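Local atomic coordinates of membrane-bound protease PH1510 (PDB entry 6M4B), a protein that cleaves proteins as a serine protease, preferentially near hydrophobic or aromatic residues, and can degrade casein and a stomatin homolog in vitro. Residues G85-L90 with N127-Y132; R62-K67 with A137-R142. The protein carries 1 engineered substitution. All coordinates share one frame; numbering follows the deposited sequence.

Contact 1. Residues G85-L90 with N127-Y132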
loop_
_atom_site.group_PDB
_atom_site.type_symbol
_atom_site.label_atom_id
_atom_site.label_comp_id
_atom_site.label_asym_id
_atom_site.label_seq_id
_atom_site.Cartn_x
_atom_site.Cartn_y
_atom_site.Cartn_z
ATOM N N GLY A 85 -0.975 12.348 8.833
ATOM C CA GLY A 85 -2.351 12.689 8.528
ATOM C C GLY A 85 -2.593 13.017 7.062
ATOM O O GLY A 85 -3.711 12.808 6.566
ATOM N N THR A 86 -1.575 13.596 6.395
ATOM C CA THR A 86 -1.680 13.938 4.999
ATOM C C THR A 86 -1.889 12.704 4.136
ATOM O O THR A 86 -2.700 12.731 3.218
ATOM C CB THR A 86 -0.443 14.671 4.578
ATOM O OG1 THR A 86 -0.350 15.883 5.353
ATOM C CG2 THR A 86 -0.477 15.032 3.140
ATOM N N TYR A 87 -1.186 11.611 4.484
ATOM C CA TYR A 87 -1.242 10.354 3.783
ATOM C C TYR A 87 -2.626 9.694 3.953
ATOM O O TYR A 87 -3.149 9.127 3.014
ATOM C CB TYR A 87 -0.169 9.355 4.301
ATOM C CG TYR A 87 1.308 9.761 4.094
ATOM C CD1 TYR A 87 1.937 10.689 4.928
ATOM C CD2 TYR A 87 2.090 9.145 3.118
ATOM C CE1 TYR A 87 3.274 11.011 4.768
ATOM C CE2 TYR A 87 3.421 9.438 2.982
ATOM C CZ TYR A 87 4.010 10.356 3.811
ATOM O OH TYR A 87 5.308 10.659 3.658
ATOM N N ILE A 88 -3.208 9.782 5.148
ATOM C CA ILE A 88 -4.550 9.256 5.407
ATOM C C ILE A 88 -5.522 9.958 4.474
ATOM O O ILE A 88 -6.288 9.316 3.781
ATOM C CB ILE A 88 -4.937 9.452 6.904
ATOM C CG1 ILE A 88 -4.025 8.601 7.828
ATOM C CG2 ILE A 88 -6.393 9.053 7.194
ATOM C CD1 ILE A 88 -4.089 8.969 9.301
ATOM N N ALA A 89 -5.415 11.285 4.405
ATOM C CA ALA A 89 -6.205 12.053 3.474
ATOM C C ALA A 89 -5.976 11.664 2.007
ATOM O O ALA A 89 -6.959 11.304 1.317
ATOM C CB ALA A 89 -5.946 13.526 3.654
ATOM N N LEU A 90 -4.710 11.662 1.541
ATOM C CA LEU A 90 -4.413 11.252 0.160
ATOM C C LEU A 90 -4.808 9.841 -0.193
ATOM O O LEU A 90 -5.064 9.540 -1.369
ATOM C CB LEU A 90 -2.959 11.497 -0.205
ATOM C CG LEU A 90 -2.536 12.941 -0.156
ATOM C CD1 LEU A 90 -1.028 13.027 -0.244
ATOM C CD2 LEU A 90 -3.181 13.709 -1.306
ATOM N N ASN A 127 13.233 8.816 0.309
ATOM C CA ASN A 127 12.793 8.497 -1.044
ATOM C C ASN A 127 11.691 7.466 -1.042
ATOM O O ASN A 127 10.849 7.499 -1.901
ATOM C CB ASN A 127 13.927 8.055 -1.961
ATOM C CG ASN A 127 14.886 9.197 -2.310
ATOM O OD1 ASN A 127 14.537 10.367 -2.332
ATOM N ND2 ASN A 127 16.125 8.833 -2.546
ATOM N N TYR A 128 11.755 6.550 -0.103
ATOM C CA TYR A 128 10.718 5.586 0.083
ATOM C C TYR A 128 9.341 6.264 0.354
ATOM O O TYR A 128 8.330 5.900 -0.249
ATOM C CB TYR A 128 11.109 4.649 1.213
ATOM C CG TYR A 128 10.051 3.665 1.543
ATOM C CD1 TYR A 128 9.028 4.004 2.445
ATOM C CD2 TYR A 128 10.027 2.427 0.971
ATOM C CE1 TYR A 128 8.009 3.124 2.711
ATOM C CE2 TYR A 128 8.999 1.512 1.248
ATOM C CZ TYR A 128 7.998 1.869 2.104
ATOM O OH TYR A 128 7.022 0.961 2.438
ATOM N N PHE A 129 9.352 7.248 1.233
ATOM C CA PHE A 129 8.176 8.009 1.577
ATOM C C PHE A 129 7.693 8.869 0.451
ATOM O O PHE A 129 6.479 8.938 0.224
ATOM C CB PHE A 129 8.354 8.802 2.889
ATOM C CG PHE A 129 8.113 7.964 4.098
ATOM C CD1 PHE A 129 6.827 7.495 4.366
ATOM C CD2 PHE A 129 9.169 7.469 4.857
ATOM C CE1 PHE A 129 6.592 6.627 5.429
ATOM C CE2 PHE A 129 8.942 6.595 5.916
ATOM C CZ PHE A 129 7.654 6.180 6.205
ATOM N N ILE A 130 8.622 9.419 -0.312
ATOM C CA ILE A 130 8.285 10.146 -1.528
ATOM C C ILE A 130 7.608 9.211 -2.526
ATOM O O ILE A 130 6.548 9.551 -3.048
ATOM C CB ILE A 130 9.505 10.807 -2.176
ATOM C CG1 ILE A 130 10.019 11.951 -1.280
ATOM C CG2 ILE A 130 9.177 11.345 -3.546
ATOM C CD1 ILE A 130 11.375 12.528 -1.688
ATOM N N ALA A 131 8.169 8.030 -2.770
ATOM C CA ALA A 131 7.507 7.100 -3.667
ATOM C C ALA A 131 6.094 6.751 -3.138
ATOM O O ALA A 131 5.144 6.700 -3.927
ATOM C CB ALA A 131 8.328 5.847 -3.861
ATOM N N TYR A 132 5.946 6.556 -1.828
ATOM C CA TYR A 132 4.637 6.179 -1.275
ATOM C C TYR A 132 3.577 7.315 -1.387
ATOM O O TYR A 132 2.466 7.092 -1.904
ATOM C CB TYR A 132 4.789 5.745 0.136
ATOM C CG TYR A 132 3.556 5.262 0.794
ATOM C CD1 TYR A 132 2.948 4.087 0.386
ATOM C CD2 TYR A 132 3.005 5.949 1.876
ATOM C CE1 TYR A 132 1.804 3.616 0.982
ATOM C CE2 TYR A 132 1.885 5.463 2.522
ATOM C CZ TYR A 132 1.268 4.337 2.073
ATOM O OH TYR A 132 0.158 3.880 2.718
#
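Tyr87 bridges the space between helices 84-90 and 123-139 by meeting Phe129 with its hydroxyl end and Tyr132 with one side of its ring. Its CG stands anti to the carbonyl carbon (chi1 -64°), a setting that carries the phenol straight out toward the second helix. There OH settles against the base of Phe129, 3.6 Å from both CB and CD1 of that residue, and the two side chains cross at about a right angle. Tyr132 comes from the same helix one turn on. With CG anti to the backbone N (chi1 -177°), its ring lies alongside that of Tyr87, and the CD2 atoms of Tyr87 and Tyr132 approach to 3.5 Å. The pair is not a face-to-face stack: the rings meet rim to rim, their centroids 5.8 Å apart and their planes inclined by 22°. Phe129 is steadied from its own helix, since CD1 of Tyr128 lies 4.2 Å above the centre of its ring. Replacing Tyr87 by an alanine would remove the ring atoms beside Tyr132 CD2 and the hydroxyl beside Phe129, and would probably leave a gap between the two helices. Tyr87 also touches Cys106 and Phe129 touches Ala53, so this aromatic cluster lies beside the substrate-binding residues of a ClpP/crotonase-type protease domain, between the helix after the engineered nucleophile position Ala83 and helix 123-139, whose first turn carries the catalytic Lys124.

Contact 2. Residues R62-K67 with A137-R142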
loop_
_atom_site.group_PDB
_atom_site.type_symbol
_atom_site.label_atom_id
_atom_site.label_comp_id
_atom_site.label_asym_id
_atom_site.label_seq_id
_atom_site.Cartn_x
_atom_site.Cartn_y
_atom_site.Cartn_z
ATOM N N ARG A 62 -6.552 0.139 5.241
ATOM C CA ARG A 62 -7.938 -0.134 5.663
ATOM C C ARG A 62 -8.949 0.690 4.837
ATOM O O ARG A 62 -9.948 0.156 4.368
ATOM C CB ARG A 62 -8.106 0.180 7.136
ATOM C CG ARG A 62 -9.455 -0.154 7.722
ATOM C CD ARG A 62 -9.744 -1.625 7.600
ATOM N NE ARG A 62 -11.068 -1.935 8.084
ATOM C CZ ARG A 62 -12.170 -2.055 7.354
ATOM N NH1 ARG A 62 -12.180 -1.851 6.029
ATOM N NH2 ARG A 62 -13.304 -2.398 7.976
ATOM N N ILE A 63 -8.639 1.960 4.636
ATOM C CA ILE A 63 -9.455 2.814 3.784
ATOM C C ILE A 63 -9.500 2.282 2.354
ATOM O O ILE A 63 -10.578 2.178 1.763
ATOM C CB ILE A 63 -8.958 4.253 3.838
ATOM C CG1 ILE A 63 -9.233 4.801 5.244
ATOM C CG2 ILE A 63 -9.603 5.122 2.760
ATOM C CD1 ILE A 63 -8.504 6.060 5.574
ATOM N N GLN A 64 -8.365 1.863 1.812
ATOM C CA GLN A 64 -8.347 1.402 0.446
ATOM C C GLN A 64 -9.191 0.156 0.207
ATOM O O GLN A 64 -9.686 -0.015 -0.887
ATOM C CB GLN A 64 -6.914 1.156 -0.037
ATOM C CG GLN A 64 -6.123 2.440 -0.305
ATOM C CD GLN A 64 -4.674 2.148 -0.702
ATOM O OE1 GLN A 64 -4.076 1.166 -0.231
ATOM N NE2 GLN A 64 -4.098 2.994 -1.558
ATOM N N GLN A 65 -9.265 -0.743 1.191
ATOM C CA GLN A 65 -10.072 -1.975 1.111
ATOM C C GLN A 65 -11.519 -1.745 1.585
ATOM O O GLN A 65 -12.291 -2.668 1.586
ATOM C CB GLN A 65 -9.471 -3.109 1.991
ATOM C CG GLN A 65 -7.997 -3.498 1.777
ATOM C CD GLN A 65 -7.742 -4.234 0.473
ATOM O OE1 GLN A 65 -8.054 -3.743 -0.608
ATOM N NE2 GLN A 65 -7.137 -5.406 0.568
ATOM N N SER A 66 -11.836 -0.555 2.073
ATOM C CA SER A 66 -13.169 -0.240 2.563
ATOM C C SER A 66 -14.211 -0.571 1.529
ATOM O O SER A 66 -14.050 -0.273 0.369
ATOM C CB SER A 66 -13.301 1.247 2.969
ATOM O OG SER A 66 -14.614 1.512 3.463
ATOM N N LYS A 67 -15.291 -1.198 1.951
ATOM C CA LYS A 67 -16.383 -1.490 1.019
ATOM C C LYS A 67 -17.284 -0.300 0.815
ATOM O O LYS A 67 -18.154 -0.368 -0.021
ATOM C CB LYS A 67 -17.211 -2.687 1.513
ATOM C CG LYS A 67 -16.400 -3.979 1.480
ATOM C CD LYS A 67 -17.074 -5.139 2.199
ATOM C CE LYS A 67 -16.150 -6.360 2.210
ATOM N NZ LYS A 67 -16.559 -7.370 3.216
ATOM N N ALA A 137 -1.201 9.951 -4.302
ATOM C CA ALA A 137 -1.662 10.983 -5.191
ATOM C C ALA A 137 -2.034 10.473 -6.583
ATOM O O ALA A 137 -3.106 10.788 -7.081
ATOM C CB ALA A 137 -0.642 12.123 -5.292
ATOM N N GLN A 138 -1.163 9.681 -7.202
ATOM C CA GLN A 138 -1.405 9.187 -8.559
ATOM C C GLN A 138 -2.580 8.252 -8.581
ATOM O O GLN A 138 -3.352 8.288 -9.499
ATOM C CB GLN A 138 -0.186 8.477 -9.173
ATOM C CG GLN A 138 1.070 9.315 -9.157
ATOM C CD GLN A 138 1.313 10.030 -10.445
ATOM O OE1 GLN A 138 0.388 10.191 -11.274
ATOM N NE2 GLN A 138 2.570 10.497 -10.631
ATOM N N GLU A 139 -2.690 7.394 -7.582
ATOM C CA GLU A 139 -3.804 6.474 -7.495
ATOM C C GLU A 139 -5.171 7.205 -7.413
ATOM O O GLU A 139 -6.165 6.668 -7.853
ATOM C CB GLU A 139 -3.657 5.575 -6.258
ATOM C CG GLU A 139 -2.624 4.481 -6.471
ATOM C CD GLU A 139 -2.088 3.869 -5.184
ATOM O OE1 GLU A 139 -2.644 4.154 -4.087
ATOM O OE2 GLU A 139 -1.086 3.110 -5.281
ATOM N N SER A 140 -5.199 8.372 -6.788
ATOM C CA SER A 140 -6.416 9.133 -6.623
ATOM C C SER A 140 -6.566 10.320 -7.577
ATOM O O SER A 140 -7.447 11.151 -7.372
ATOM C CB SER A 140 -6.473 9.623 -5.181
ATOM O OG SER A 140 -5.377 10.448 -4.857
ATOM N N GLY A 141 -5.717 10.426 -8.615
ATOM C CA GLY A 141 -5.827 11.548 -9.552
ATOM C C GLY A 141 -5.492 12.893 -8.925
ATOM O O GLY A 141 -5.794 13.896 -9.475
ATOM N N ARG A 142 -4.801 12.918 -7.800
ATOM C CA ARG A 142 -4.462 14.133 -7.135
ATOM C C ARG A 142 -3.029 14.561 -7.497
ATOM O O ARG A 142 -2.267 13.808 -8.053
ATOM C CB ARG A 142 -4.628 13.938 -5.610
ATOM C CG ARG A 142 -6.099 13.772 -5.188
ATOM C CD ARG A 142 -6.206 13.372 -3.734
ATOM N NE ARG A 142 -7.582 13.147 -3.387
ATOM C CZ ARG A 142 -8.102 12.079 -2.781
ATOM N NH1 ARG A 142 -7.378 11.030 -2.413
ATOM N NH2 ARG A 142 -9.399 12.079 -2.522
#
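Gln64 and Glu139 reach for each other from the last turns of helices 53-64 and 123-139, and their side-chain ends alone make the contact. From CB, which points toward the other segment, the Gln64 chain sets CG anti to the carbonyl carbon (chi1 -74°) and then runs extended (chi2 177°). CB, CG and CD meet nothing of segment 137-142 and act as a spacer; with the extended Glu139 chain they bridge the 10.5 Å between the CA atoms of Gln64 and Glu139. At the tip NE2 is the branch that meets the glutamate, 3.1 Å from OE1 of Glu139. The two side chains cross at about a right angle, and the amide and carboxylate planes are 44° apart. Just beyond the glutamate the helix closes in a Schellman motif, with Arg142 N bonded to Ala137 O at 2.8 Å, a weak bond from Gly141 N to Gln138 O, and Gly141 at positive phi as the C-prime residue. The chain thereby turns away directly after placing Glu139. Nearby, Gln64 packs on Tyr128 of the second subunit and Glu139 on Tyr132 of that subunit, which sets this polar meeting at the dimer interface.

In the fold
Both contacts draw on helix 123-139, contact 1 midway along it and contact 2 at its C-terminal end, with centres about 12 Å apart. Neither is wholly buried: each pairs one buried residue with partly exposed company, Phe129 and Tyr132 in contact 1, Gln64 in contact 2. Their chemistry follows their surroundings. Contact 1, beside the substrate-binding residues, is aromatic and buries 141 Å² between its segments, whereas contact 2, away from the annotated sites, is a slender polar meeting that buries 50 Å². Along the chain contact 1 is nested within the loop that contact 2 closes. They also touch directly, Ile88 packing on Ile63 and the Leu90 carbonyl lying by the Arg142 guanidinium, and both reach the second subunit.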